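Local coordinates for PlaB phospholipase (Legionella pneumophila, PDB 6ZTI), which probably hydrolyses phospholipids as an alpha/beta hydrolase linked to virulence, with its activity controlled by NAD(H)-mediated assembly into tetramers, at residues 52-57 / 85-90; 172-177 / 344-349; 254-259 / 301-306; 267-270 / 274-277. All blocks are in the same frame, centred on the assembly; numbering follows the deposited sequence.

Read from the N terminus, interaction 1 comes first and is self-contained: it joins strand 55-60 to the last turn of helix 69-89, with 27 residues between the two segments. Interaction 2 then opens on helix 171-180 and closes only at strand 340-349, joining that helix to the large mixed sheet. Within this span interaction 3 links strand 257-261 to helix 300-320, and interaction 4, the shortest closure, lies inside interaction 3, in the loop before helix 286-296. The order is therefore one contact in series followed by three nested ones, and none cross. Interactions 1 and 3 reach the two strands of the parallel sheet that are outermost within this chain, their centres about 26 Å apart.

Interaction 1 of 4, residues 52-57 / 85-90; sequences VGNIYL and ADKLRD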
loop_
_atom_site.group_PDB
_atom_site.type_symbol
_atom_site.label_atom_id
_atom_site.label_comp_id
_atom_site.label_asym_id
_atom_site.label_seq_id
_atom_site.Cartn_x
_atom_site.Cartn_y
_atom_site.Cartn_z
ATOM N N VAL B 52 -34.323 -25.916 -36.029
ATOM C CA VAL B 52 -32.955 -25.855 -36.522
ATOM C C VAL B 52 -32.535 -24.398 -36.589
ATOM O O VAL B 52 -33.259 -23.550 -37.129
ATOM C CB VAL B 52 -32.842 -26.534 -37.895
ATOM C CG1 VAL B 52 -31.421 -26.415 -38.428
ATOM C CG2 VAL B 52 -33.261 -27.993 -37.793
ATOM N N GLY B 53 -31.374 -24.096 -36.023
ATOM C CA GLY B 53 -30.870 -22.745 -35.992
ATOM C C GLY B 53 -31.283 -21.929 -34.788
ATOM O O GLY B 53 -30.968 -20.734 -34.740
ATOM N N ASN B 54 -31.975 -22.525 -33.813
ATOM C CA ASN B 54 -32.378 -21.809 -32.606
ATOM C C ASN B 54 -31.570 -22.222 -31.378
ATOM O O ASN B 54 -32.006 -21.990 -30.245
ATOM C CB ASN B 54 -33.872 -21.995 -32.353
ATOM C CG ASN B 54 -34.706 -20.913 -33.019
ATOM O OD1 ASN B 54 -34.186 -19.874 -33.436
ATOM N ND2 ASN B 54 -36.003 -21.146 -33.114
ATOM N N ILE B 55 -30.395 -22.810 -31.578
ATOM C CA ILE B 55 -29.428 -23.032 -30.510
ATOM C C ILE B 55 -28.250 -22.102 -30.761
ATOM O O ILE B 55 -27.660 -22.117 -31.850
ATOM C CB ILE B 55 -28.975 -24.500 -30.444
ATOM C CG1 ILE B 55 -30.186 -25.402 -30.183
ATOM C CG2 ILE B 55 -27.905 -24.674 -29.363
ATOM C CD1 ILE B 55 -29.887 -26.892 -30.286
ATOM N N TYR B 56 -27.915 -21.293 -29.756
ATOM C CA TYR B 56 -26.920 -20.241 -29.878
ATOM C C TYR B 56 -25.777 -20.456 -28.900
ATOM O O TYR B 56 -25.987 -20.823 -27.740
ATOM C CB TYR B 56 -27.540 -18.870 -29.629
ATOM C CG TYR B 56 -28.406 -18.400 -30.765
ATOM C CD1 TYR B 56 -29.709 -18.852 -30.900
ATOM C CD2 TYR B 56 -27.919 -17.512 -31.716
ATOM C CE1 TYR B 56 -30.509 -18.427 -31.963
ATOM C CE2 TYR B 56 -28.717 -17.083 -32.776
ATOM C CZ TYR B 56 -30.005 -17.544 -32.886
ATOM O OH TYR B 56 -30.799 -17.131 -33.933
ATOM N N LEU B 57 -24.570 -20.207 -29.379
ATOM C CA LEU B 57 -23.389 -20.197 -28.539
ATOM C C LEU B 57 -23.095 -18.755 -28.143
ATOM O O LEU B 57 -22.904 -17.893 -29.008
ATOM C CB LEU B 57 -22.209 -20.833 -29.269
ATOM C CG LEU B 57 -22.415 -22.251 -29.781
ATOM C CD1 LEU B 57 -21.078 -22.797 -30.287
ATOM C CD2 LEU B 57 -23.006 -23.155 -28.710
ATOM N N ALA B 85 -33.947 -10.487 -31.877
ATOM C CA ALA B 85 -35.051 -9.567 -31.606
ATOM C C ALA B 85 -36.315 -9.976 -32.361
ATOM O O ALA B 85 -37.411 -10.020 -31.790
ATOM C CB ALA B 85 -34.650 -8.134 -31.975
ATOM N N ASP B 86 -36.177 -10.272 -33.655
ATOM C CA ASP B 86 -37.333 -10.683 -34.446
ATOM C C ASP B 86 -37.982 -11.935 -33.867
ATOM O O ASP B 86 -39.210 -12.010 -33.748
ATOM C CB ASP B 86 -36.911 -10.905 -35.905
ATOM C CG ASP B 86 -35.805 -11.948 -36.057
ATOM O OD1 ASP B 86 -35.069 -12.221 -35.079
ATOM O OD2 ASP B 86 -35.669 -12.498 -37.173
ATOM N N LYS B 87 -37.172 -12.930 -33.492
ATOM C CA LYS B 87 -37.719 -14.172 -32.951
ATOM C C LYS B 87 -38.442 -13.933 -31.631
ATOM O O LYS B 87 -39.463 -14.572 -31.345
ATOM C CB LYS B 87 -36.599 -15.199 -32.766
ATOM C CG LYS B 87 -35.817 -15.461 -34.017
ATOM C CD LYS B 87 -34.837 -16.590 -33.838
ATOM C CE LYS B 87 -34.341 -17.091 -35.200
ATOM N NZ LYS B 87 -33.124 -17.953 -35.086
ATOM N N LEU B 88 -37.921 -13.024 -30.806
ATOM C CA LEU B 88 -38.582 -12.715 -29.544
ATOM C C LEU B 88 -39.886 -11.958 -29.776
ATOM O O LEU B 88 -40.887 -12.222 -29.102
ATOM C CB LEU B 88 -37.640 -11.922 -28.639
ATOM C CG LEU B 88 -36.365 -12.652 -28.181
ATOM C CD1 LEU B 88 -35.443 -11.729 -27.407
ATOM C CD2 LEU B 88 -36.692 -13.880 -27.330
ATOM N N ARG B 89 -39.902 -11.018 -30.725
ATOM C CA ARG B 89 -41.147 -10.316 -31.029
ATOM C C ARG B 89 -42.251 -11.297 -31.399
ATOM O O ARG B 89 -43.417 -11.098 -31.040
ATOM C CB ARG B 89 -40.937 -9.310 -32.163
ATOM C CG ARG B 89 -40.777 -7.870 -31.708
ATOM C CD ARG B 89 -40.843 -6.896 -32.883
ATOM N NE ARG B 89 -39.793 -7.136 -33.873
ATOM C CZ ARG B 89 -38.526 -6.742 -33.743
ATOM N NH1 ARG B 89 -38.131 -6.091 -32.654
ATOM N NH2 ARG B 89 -37.647 -7.008 -34.704
ATOM N N ASP B 90 -41.902 -12.365 -32.120
ATOM C CA ASP B 90 -42.873 -13.350 -32.576
ATOM C C ASP B 90 -43.251 -14.354 -31.488
ATOM O O ASP B 90 -43.840 -15.397 -31.795
ATOM C CB ASP B 90 -42.335 -14.081 -33.812
ATOM C CG ASP B 90 -43.380 -14.967 -34.465
ATOM O OD1 ASP B 90 -44.345 -14.428 -35.050
ATOM O OD2 ASP B 90 -43.241 -16.206 -34.381
#
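Lys87 reaches from the last turn of its helix to Asn54 and Tyr56, and its amino group illustrates how one charged tip can hold two neutral oxygens. The tight part of the contact is concentrated at NZ. It donates to Asn54 OD1 at 2.7 Å, with a C=O...donor angle of 163°, so the amine lies almost straight ahead of the amide carbonyl. A second donated bond, from Lys87 NZ to Tyr56 OH, is also 2.7 Å long; here the amine comes to the ring edge, in the ring plane, and the two side chains approach from opposite directions. The lysine spans the distance because its chain is extended beyond CG, with chi2 at -173°. Its methylene CD still lies 3.4 Å from Asn54 OD1.

In the fold, the segments belong to a beta-alpha-beta unit of the parallel sheet, in which strand 55-60 is followed by helix 69-89 and then by strand 93-99. The strand side is well packed: Asn54 and Tyr56 are buried, and both rest on Ile17 of the adjoining strand.

Looser geometry appears toward Gly53, whose O is 3.5 Å from Lys87 NZ and instead accepts a hydrogen bond from Asn472 of the second subunit. The helix side is the more open one, and Lys87 itself remains partly exposed there.

Interaction 2 of 4, residues 172-177 / 344-349; sequences MSWQLN and IFRLID
Aromatic packing between a helix and a sheet defines this buried contact: Trp174 of helix 171-180 lies against Ile344 and Arg346 on strand 340-349 of the mixed beta sheet. The two strand residues, two positions apart and so on the same side of the strand, meet the indole differently. Arg346 passes over a face. Its CB stands 3.9 Å from the centroid of the Trp174 six-membered ring, 27° off the ring normal, a CH-pi contact, and farther along the chain its CD lies 3.6 Å above the indole plane, near the rim. Ile344 comes to the edge instead, its CG2 3.7 Å from Trp174 CZ3, and its carbonyl O also lies in the indole plane there.

With CG of Trp174 anti to the backbone N (chi1 -176°), the indole projects from the helix into this site, where Met454 and Lys390 of adjacent strands also touch it. The arginine chain runs extended from CG to NE, carrying past the indole a guanidinium whose plane is turned 47° from that of the ring; its NH1 forms a salt bridge with Glu456 OE1. The chemistry thus divides the arginine: its methylenes supply the aromatic contact, while its charge is probably balanced largely by Glu456 on the neighbouring strand.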
loop_
_atom_site.group_PDB
_atom_site.type_symbol
_atom_site.label_atom_id
_atom_site.label_comp_id
_atom_site.label_asym_id
_atom_site.label_seq_id
_atom_site.Cartn_x
_atom_site.Cartn_y
_atom_site.Cartn_z
ATOM N N MET B 172 -20.077 -6.627 -4.536
ATOM C CA MET B 172 -20.936 -6.680 -5.715
ATOM C C MET B 172 -21.838 -7.913 -5.687
ATOM O O MET B 172 -23.047 -7.811 -5.936
ATOM C CB MET B 172 -20.096 -6.639 -6.983
ATOM C CG MET B 172 -19.587 -5.258 -7.286
ATOM S SD MET B 172 -18.545 -5.196 -8.745
ATOM C CE MET B 172 -17.095 -6.050 -8.138
ATOM N N SER B 173 -21.280 -9.087 -5.378
ATOM C CA SER B 173 -22.125 -10.274 -5.317
ATOM C C SER B 173 -23.113 -10.193 -4.153
ATOM O O SER B 173 -24.260 -10.649 -4.272
ATOM C CB SER B 173 -21.268 -11.534 -5.227
ATOM O OG SER B 173 -20.607 -11.604 -3.987
ATOM N N TRP B 174 -22.706 -9.602 -3.022
ATOM C CA TRP B 174 -23.652 -9.389 -1.926
ATOM C C TRP B 174 -24.861 -8.597 -2.402
ATOM O O TRP B 174 -26.010 -8.958 -2.118
ATOM C CB TRP B 174 -22.971 -8.651 -0.774
ATOM C CG TRP B 174 -23.851 -8.468 0.461
ATOM C CD1 TRP B 174 -24.859 -7.563 0.630
ATOM C CD2 TRP B 174 -23.779 -9.211 1.683
ATOM N NE1 TRP B 174 -25.422 -7.701 1.874
ATOM C CE2 TRP B 174 -24.779 -8.707 2.539
ATOM C CE3 TRP B 174 -22.966 -10.253 2.136
ATOM C CZ2 TRP B 174 -24.985 -9.206 3.817
ATOM C CZ3 TRP B 174 -23.183 -10.754 3.393
ATOM C CH2 TRP B 174 -24.176 -10.221 4.229
ATOM N N GLN B 175 -24.612 -7.492 -3.112
ATOM C CA GLN B 175 -25.692 -6.656 -3.626
ATOM C C GLN B 175 -26.609 -7.447 -4.546
ATOM O O GLN B 175 -27.840 -7.379 -4.426
ATOM C CB GLN B 175 -25.103 -5.448 -4.360
ATOM C CG GLN B 175 -26.124 -4.559 -5.080
ATOM C CD GLN B 175 -25.481 -3.352 -5.728
ATOM O OE1 GLN B 175 -24.883 -3.452 -6.805
ATOM N NE2 GLN B 175 -25.598 -2.203 -5.077
ATOM N N LEU B 176 -26.037 -8.195 -5.490
ATOM C CA LEU B 176 -26.884 -8.957 -6.400
ATOM C C LEU B 176 -27.690 -10.010 -5.646
ATOM O O LEU B 176 -28.899 -10.152 -5.855
ATOM C CB LEU B 176 -26.032 -9.598 -7.495
ATOM C CG LEU B 176 -26.811 -10.390 -8.547
ATOM C CD1 LEU B 176 -27.800 -9.508 -9.314
ATOM C CD2 LEU B 176 -25.856 -11.079 -9.512
ATOM N N ASN B 177 -27.049 -10.730 -4.729
ATOM C CA ASN B 177 -27.743 -11.820 -4.066
ATOM C C ASN B 177 -28.739 -11.315 -3.038
ATOM O O ASN B 177 -29.753 -11.977 -2.788
ATOM C CB ASN B 177 -26.716 -12.745 -3.443
ATOM C CG ASN B 177 -25.942 -13.493 -4.485
ATOM O OD1 ASN B 177 -26.332 -13.530 -5.664
ATOM N ND2 ASN B 177 -24.841 -14.083 -4.082
ATOM N N ILE B 344 -21.074 -15.934 5.061
ATOM C CA ILE B 344 -20.491 -14.659 4.657
ATOM C C ILE B 344 -20.931 -13.640 5.702
ATOM O O ILE B 344 -22.124 -13.337 5.812
ATOM C CB ILE B 344 -20.929 -14.237 3.245
ATOM C CG1 ILE B 344 -20.562 -15.310 2.223
ATOM C CG2 ILE B 344 -20.242 -12.895 2.834
ATOM C CD1 ILE B 344 -21.246 -15.128 0.868
ATOM N N PHE B 345 -19.982 -13.119 6.474
ATOM C CA PHE B 345 -20.279 -12.113 7.486
ATOM C C PHE B 345 -20.059 -10.725 6.914
ATOM O O PHE B 345 -19.058 -10.463 6.236
ATOM C CB PHE B 345 -19.413 -12.257 8.744
ATOM C CG PHE B 345 -19.619 -13.538 9.507
ATOM C CD1 PHE B 345 -20.575 -13.632 10.491
ATOM C CD2 PHE B 345 -18.801 -14.625 9.276
ATOM C CE1 PHE B 345 -20.736 -14.799 11.194
ATOM C CE2 PHE B 345 -18.964 -15.795 9.968
ATOM C CZ PHE B 345 -19.924 -15.882 10.930
ATOM N N ARG B 346 -21.006 -9.842 7.202
ATOM C CA ARG B 346 -20.923 -8.428 6.885
ATOM C C ARG B 346 -21.068 -7.665 8.187
ATOM O O ARG B 346 -22.123 -7.728 8.826
ATOM C CB ARG B 346 -22.010 -8.025 5.904
ATOM C CG ARG B 346 -21.878 -6.607 5.439
ATOM C CD ARG B 346 -23.125 -6.148 4.734
ATOM N NE ARG B 346 -22.908 -4.876 4.061
ATOM C CZ ARG B 346 -23.884 -4.052 3.709
ATOM N NH1 ARG B 346 -25.149 -4.370 3.969
ATOM N NH2 ARG B 346 -23.592 -2.920 3.089
ATOM N N LEU B 347 -20.017 -6.956 8.572
ATOM C CA LEU B 347 -19.961 -6.222 9.830
ATOM C C LEU B 347 -20.063 -4.728 9.570
ATOM O O LEU B 347 -19.164 -4.134 8.962
ATOM C CB LEU B 347 -18.660 -6.536 10.564
ATOM C CG LEU B 347 -18.686 -6.984 12.022
ATOM C CD1 LEU B 347 -19.847 -6.367 12.793
ATOM C CD2 LEU B 347 -18.711 -8.505 12.086
ATOM N N ILE B 348 -21.123 -4.109 10.085
ATOM C CA ILE B 348 -21.381 -2.691 9.903
ATOM C C ILE B 348 -21.801 -2.091 11.240
ATOM O O ILE B 348 -21.951 -2.795 12.245
ATOM C CB ILE B 348 -22.462 -2.431 8.834
ATOM C CG1 ILE B 348 -23.721 -3.230 9.165
ATOM C CG2 ILE B 348 -21.946 -2.831 7.447
ATOM C CD1 ILE B 348 -24.916 -2.881 8.288
ATOM N N ASP B 349 -21.974 -0.770 11.248
ATOM C CA ASP B 349 -22.542 -0.065 12.387
ATOM C C ASP B 349 -23.700 0.781 11.902
ATOM O O ASP B 349 -23.986 0.855 10.704
ATOM C CB ASP B 349 -21.501 0.768 13.142
ATOM C CG ASP B 349 -21.078 2.052 12.420
ATOM O OD1 ASP B 349 -21.758 2.541 11.483
ATOM O OD2 ASP B 349 -20.022 2.586 12.829
#

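Interaction 3 of 4, residues 254-259 / 301-306; sequences QPMAFG and DSYNKL
Tyr303 meets Ala257 and Met256 through its hydroxyl, and the contact is an example of a single phenol oxygen serving several partners. The direct hydrogen bond comes first. Ala257 N donates to Tyr303 OH over 2.9 Å, and at 169° the N-H points almost straight at the oxygen. The same hydroxyl is hydrogen-bonded to the main-chain carbonyl of Ser192, so a buried polar atom is satisfied by backbone groups on two neighbouring strands, which together would limit rotation of the phenol group.

Water-mediated bonding adds a third, looser connection. A water molecule donates to Pro255 O at 2.9 Å. The oxygen of this water lies 3.3 Å from Tyr303 OH, to which it makes a weak bond. Thus the residue before Met256 is coupled to the helix although its carbonyl stands 4.1 Å from the phenol oxygen, at the edge of the ring.

Apolar contacts flank the polar centre. Ala257 CB touches the ring at Tyr303 CE1, 4.1 Å away, while Met256 runs at a slant to the phenol, its CG 3.7 Å from Tyr303 OH. The phenol lies there because CG of Tyr303 is anti to the backbone N (chi1 -176°), which carries the ring across to the backbone of Met256 and Ala257.

Strand 257-261 is the outermost strand of the parallel alpha/beta-hydrolase sheet within this chain, pairing with strand 191-197, and helix 300-320 packs over the two. Phe193 of that inner strand meets the Tyr303 ring edge-to-face, and Leu306, one turn later, rests on Phe193 and on Trp290 of helix 286-296.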
loop_
_atom_site.group_PDB
_atom_site.type_symbol
_atom_site.label_atom_id
_atom_site.label_comp_id
_atom_site.label_asym_id
_atom_site.label_seq_id
_atom_site.Cartn_x
_atom_site.Cartn_y
_atom_site.Cartn_z
ATOM N N GLN B 254 -36.767 -17.857 -2.448
ATOM C CA GLN B 254 -37.749 -18.855 -2.812
ATOM C C GLN B 254 -37.035 -20.145 -3.196
ATOM O O GLN B 254 -35.874 -20.116 -3.603
ATOM C CB GLN B 254 -38.608 -18.357 -3.969
ATOM C CG GLN B 254 -39.472 -17.168 -3.602
ATOM C CD GLN B 254 -40.483 -17.510 -2.530
ATOM O OE1 GLN B 254 -40.495 -16.916 -1.448
ATOM N NE2 GLN B 254 -41.336 -18.478 -2.826
ATOM N N PRO B 255 -37.698 -21.287 -3.060
ATOM C CA PRO B 255 -37.057 -22.553 -3.426
ATOM C C PRO B 255 -36.606 -22.550 -4.878
ATOM O O PRO B 255 -37.340 -22.136 -5.780
ATOM C CB PRO B 255 -38.164 -23.591 -3.195
ATOM C CG PRO B 255 -39.125 -22.946 -2.253
ATOM C CD PRO B 255 -39.083 -21.485 -2.587
ATOM N N MET B 256 -35.397 -23.049 -5.105
ATOM C CA MET B 256 -34.896 -23.278 -6.451
ATOM C C MET B 256 -34.362 -24.699 -6.564
ATOM O O MET B 256 -33.692 -25.197 -5.652
ATOM C CB MET B 256 -33.783 -22.278 -6.814
ATOM C CG MET B 256 -33.339 -22.364 -8.278
ATOM S SD MET B 256 -32.130 -21.114 -8.827
ATOM C CE MET B 256 -33.082 -19.606 -8.599
ATOM N N ALA B 257 -34.657 -25.340 -7.693
ATOM C CA ALA B 257 -34.124 -26.663 -7.976
ATOM C C ALA B 257 -32.611 -26.680 -7.791
ATOM O O ALA B 257 -31.907 -25.754 -8.199
ATOM C CB ALA B 257 -34.484 -27.072 -9.410
ATOM N N PHE B 258 -32.114 -27.740 -7.160
ATOM C CA PHE B 258 -30.703 -27.832 -6.809
ATOM C C PHE B 258 -30.300 -29.291 -6.809
ATOM O O PHE B 258 -30.864 -30.093 -6.061
ATOM C CB PHE B 258 -30.430 -27.197 -5.437
ATOM C CG PHE B 258 -29.008 -27.345 -4.972
ATOM C CD1 PHE B 258 -27.991 -26.672 -5.613
ATOM C CD2 PHE B 258 -28.690 -28.166 -3.897
ATOM C CE1 PHE B 258 -26.688 -26.810 -5.205
ATOM C CE2 PHE B 258 -27.400 -28.299 -3.484
ATOM C CZ PHE B 258 -26.390 -27.618 -4.142
ATOM N N GLY B 259 -29.311 -29.624 -7.620
ATOM C CA GLY B 259 -28.823 -30.983 -7.698
ATOM C C GLY B 259 -27.315 -31.014 -7.700
ATOM O O GLY B 259 -26.667 -30.225 -8.388
ATOM N N ASP B 301 -46.022 -27.676 -11.422
ATOM C CA ASP B 301 -46.079 -29.066 -10.978
ATOM C C ASP B 301 -44.868 -29.848 -11.455
ATOM O O ASP B 301 -44.247 -30.585 -10.683
ATOM C CB ASP B 301 -47.361 -29.724 -11.491
ATOM C CG ASP B 301 -48.618 -29.057 -10.957
ATOM O OD1 ASP B 301 -48.778 -28.976 -9.718
ATOM O OD2 ASP B 301 -49.442 -28.600 -11.779
ATOM N N SER B 302 -44.545 -29.741 -12.743
ATOM C CA SER B 302 -43.367 -30.420 -13.260
ATOM C C SER B 302 -42.096 -29.883 -12.619
ATOM O O SER B 302 -41.152 -30.644 -12.383
ATOM C CB SER B 302 -43.309 -30.279 -14.778
ATOM O OG SER B 302 -43.523 -28.933 -15.183
ATOM N N TYR B 303 -42.056 -28.579 -12.329
ATOM C CA TYR B 303 -40.899 -27.995 -11.666
ATOM C C TYR B 303 -40.699 -28.604 -10.289
ATOM O O TYR B 303 -39.589 -29.015 -9.941
ATOM C CB TYR B 303 -41.059 -26.478 -11.550
ATOM C CG TYR B 303 -39.847 -25.781 -10.950
ATOM C CD1 TYR B 303 -38.667 -25.665 -11.668
ATOM C CD2 TYR B 303 -39.892 -25.237 -9.680
ATOM C CE1 TYR B 303 -37.557 -25.025 -11.138
ATOM C CE2 TYR B 303 -38.793 -24.587 -9.140
ATOM C CZ TYR B 303 -37.624 -24.486 -9.877
ATOM O OH TYR B 303 -36.522 -23.857 -9.360
ATOM N N ASN B 304 -41.765 -28.647 -9.480
ATOM C CA ASN B 304 -41.648 -29.178 -8.127
ATOM C C ASN B 304 -41.318 -30.663 -8.142
ATOM O O ASN B 304 -40.621 -31.157 -7.246
ATOM C CB ASN B 304 -42.942 -28.935 -7.348
ATOM C CG ASN B 304 -43.119 -27.491 -6.971
ATOM O OD1 ASN B 304 -42.162 -26.723 -6.952
ATOM N ND2 ASN B 304 -44.344 -27.114 -6.655
ATOM N N LYS B 305 -41.821 -31.390 -9.139
ATOM C CA LYS B 305 -41.400 -32.774 -9.327
ATOM C C LYS B 305 -39.887 -32.853 -9.496
ATOM O O LYS B 305 -39.214 -33.644 -8.826
ATOM C CB LYS B 305 -42.125 -33.365 -10.535
ATOM C CG LYS B 305 -41.851 -34.837 -10.817
ATOM C CD LYS B 305 -43.094 -35.512 -11.411
ATOM C CE LYS B 305 -42.769 -36.372 -12.628
ATOM N NZ LYS B 305 -44.009 -36.937 -13.249
ATOM N N LEU B 306 -39.329 -32.008 -10.364
ATOM C CA LEU B 306 -37.889 -32.012 -10.603
ATOM C C LEU B 306 -37.106 -31.545 -9.383
ATOM O O LEU B 306 -36.011 -32.062 -9.107
ATOM C CB LEU B 306 -37.575 -31.131 -11.807
ATOM C CG LEU B 306 -36.175 -31.184 -12.407
ATOM C CD1 LEU B 306 -35.615 -32.583 -12.383
ATOM C CD2 LEU B 306 -36.231 -30.690 -13.837
HETATM O O HOH W 1 -36.784 -20.751 -8.218
#

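Interaction 4 of 4, residues 267-270 / 274-277; sequences SGKN and IRSI
Lys269 lays its methylenes over the guanidinium of Arg275, a case in which two basic side chains pack closely although this leaves two like charges near each other. CG of Lys269 sits 3.4 Å above the centre of the guanidinium plane, and CD of Lys269 is 3.6 Å from Arg275 NH2. The chains run side by side in the same direction, with Lys269 NZ lying 4.6 Å from Arg275 NH2. Mutual repulsion there is probably eased by solvent, since Lys269 is exposed and Arg275 partly so. The arginine comes alongside through a bend at chi2 (71°), which turns its chain after CG.

Both segments lie in the irregular loop between strand 257-261 and helix 286-296, where the chain doubles back over only three intervening residues. Residues 274-277 form a type I beta turn, closed by the bond from Ile277 N to Ile274 O. Gly268 takes a positive phi of 97°, a conformation that suits glycine.

Between the backbones the close approaches are carbonyl oxygens against carbon atoms. Gly268 O is 3.4 Å from Arg275 CB, and Lys269 O lies 3.2 Å from Ser276 CB. The same Lys269 carbonyl also receives a CA-H...O contact from Ser276, bent to 123° at the hydrogen.

Water supplies the polar bridge, donating to Lys269 O and to Ser276 O, each at 2.9 Å. The hydroxyl of Ser276 has partners of its own, Gly272 O in the intervening loop and His285 NE2, and Ser276 O also pairs with Asn281 ND2.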
loop_
_atom_site.group_PDB
_atom_site.type_symbol
_atom_site.label_atom_id
_atom_site.label_comp_id
_atom_site.label_asym_id
_atom_site.label_seq_id
_atom_site.Cartn_x
_atom_site.Cartn_y
_atom_site.Cartn_z
ATOM N N SER B 267 -14.204 -28.506 -14.768
ATOM C CA SER B 267 -13.659 -28.303 -16.094
ATOM C C SER B 267 -12.981 -29.575 -16.568
ATOM O O SER B 267 -12.852 -30.557 -15.828
ATOM C CB SER B 267 -12.656 -27.141 -16.086
ATOM O OG SER B 267 -13.294 -25.945 -15.701
ATOM N N GLY B 268 -12.551 -29.548 -17.820
ATOM C CA GLY B 268 -11.728 -30.608 -18.366
ATOM C C GLY B 268 -12.533 -31.629 -19.142
ATOM O O GLY B 268 -13.709 -31.892 -18.856
ATOM N N LYS B 269 -11.888 -32.228 -20.149
ATOM C CA LYS B 269 -12.575 -33.221 -20.971
ATOM C C LYS B 269 -12.808 -34.536 -20.226
ATOM O O LYS B 269 -13.718 -35.284 -20.592
ATOM C CB LYS B 269 -11.789 -33.464 -22.269
ATOM C CG LYS B 269 -11.828 -32.271 -23.229
ATOM C CD LYS B 269 -11.501 -32.661 -24.655
ATOM C CE LYS B 269 -10.004 -32.692 -24.911
ATOM N NZ LYS B 269 -9.708 -32.956 -26.354
ATOM N N ASN B 270 -12.044 -34.816 -19.166
ATOM C CA ASN B 270 -12.238 -36.055 -18.414
ATOM C C ASN B 270 -13.604 -36.075 -17.735
ATOM O O ASN B 270 -14.441 -36.944 -18.012
ATOM C CB ASN B 270 -11.137 -36.228 -17.358
ATOM C CG ASN B 270 -9.751 -36.383 -17.955
ATOM O OD1 ASN B 270 -9.559 -37.084 -18.949
ATOM N ND2 ASN B 270 -8.765 -35.730 -17.333
ATOM N N ILE B 274 -19.601 -29.751 -18.007
ATOM C CA ILE B 274 -20.129 -29.629 -19.370
ATOM C C ILE B 274 -19.052 -29.981 -20.396
ATOM O O ILE B 274 -19.356 -30.523 -21.465
ATOM C CB ILE B 274 -20.732 -28.227 -19.634
ATOM C CG1 ILE B 274 -21.330 -28.157 -21.053
ATOM C CG2 ILE B 274 -19.709 -27.133 -19.421
ATOM C CD1 ILE B 274 -22.111 -26.872 -21.376
ATOM N N ARG B 275 -17.782 -29.717 -20.072
ATOM C CA ARG B 275 -16.710 -29.944 -21.036
ATOM C C ARG B 275 -16.596 -31.409 -21.447
ATOM O O ARG B 275 -16.196 -31.701 -22.580
ATOM C CB ARG B 275 -15.377 -29.467 -20.456
ATOM C CG ARG B 275 -14.211 -29.549 -21.441
ATOM C CD ARG B 275 -14.335 -28.508 -22.548
ATOM N NE ARG B 275 -13.179 -28.489 -23.442
ATOM C CZ ARG B 275 -13.060 -29.246 -24.527
ATOM N NH1 ARG B 275 -14.021 -30.101 -24.859
ATOM N NH2 ARG B 275 -11.970 -29.147 -25.280
ATOM N N SER B 276 -16.931 -32.341 -20.553
ATOM C CA SER B 276 -16.738 -33.763 -20.814
ATOM C C SER B 276 -17.855 -34.396 -21.648
ATOM O O SER B 276 -17.745 -35.578 -22.000
ATOM C CB SER B 276 -16.596 -34.515 -19.487
ATOM O OG SER B 276 -17.821 -34.587 -18.782
ATOM N N ILE B 277 -18.890 -33.639 -22.008
ATOM C CA ILE B 277 -20.029 -34.177 -22.747
ATOM C C ILE B 277 -19.635 -34.391 -24.202
ATOM O O ILE B 277 -19.182 -33.461 -24.878
ATOM C CB ILE B 277 -21.234 -33.229 -22.646
ATOM C CG1 ILE B 277 -21.666 -33.067 -21.192
ATOM C CG2 ILE B 277 -22.392 -33.736 -23.483
ATOM C CD1 ILE B 277 -22.802 -32.094 -21.005
HETATM O O HOH W 2 -15.112 -36.553 -22.792
#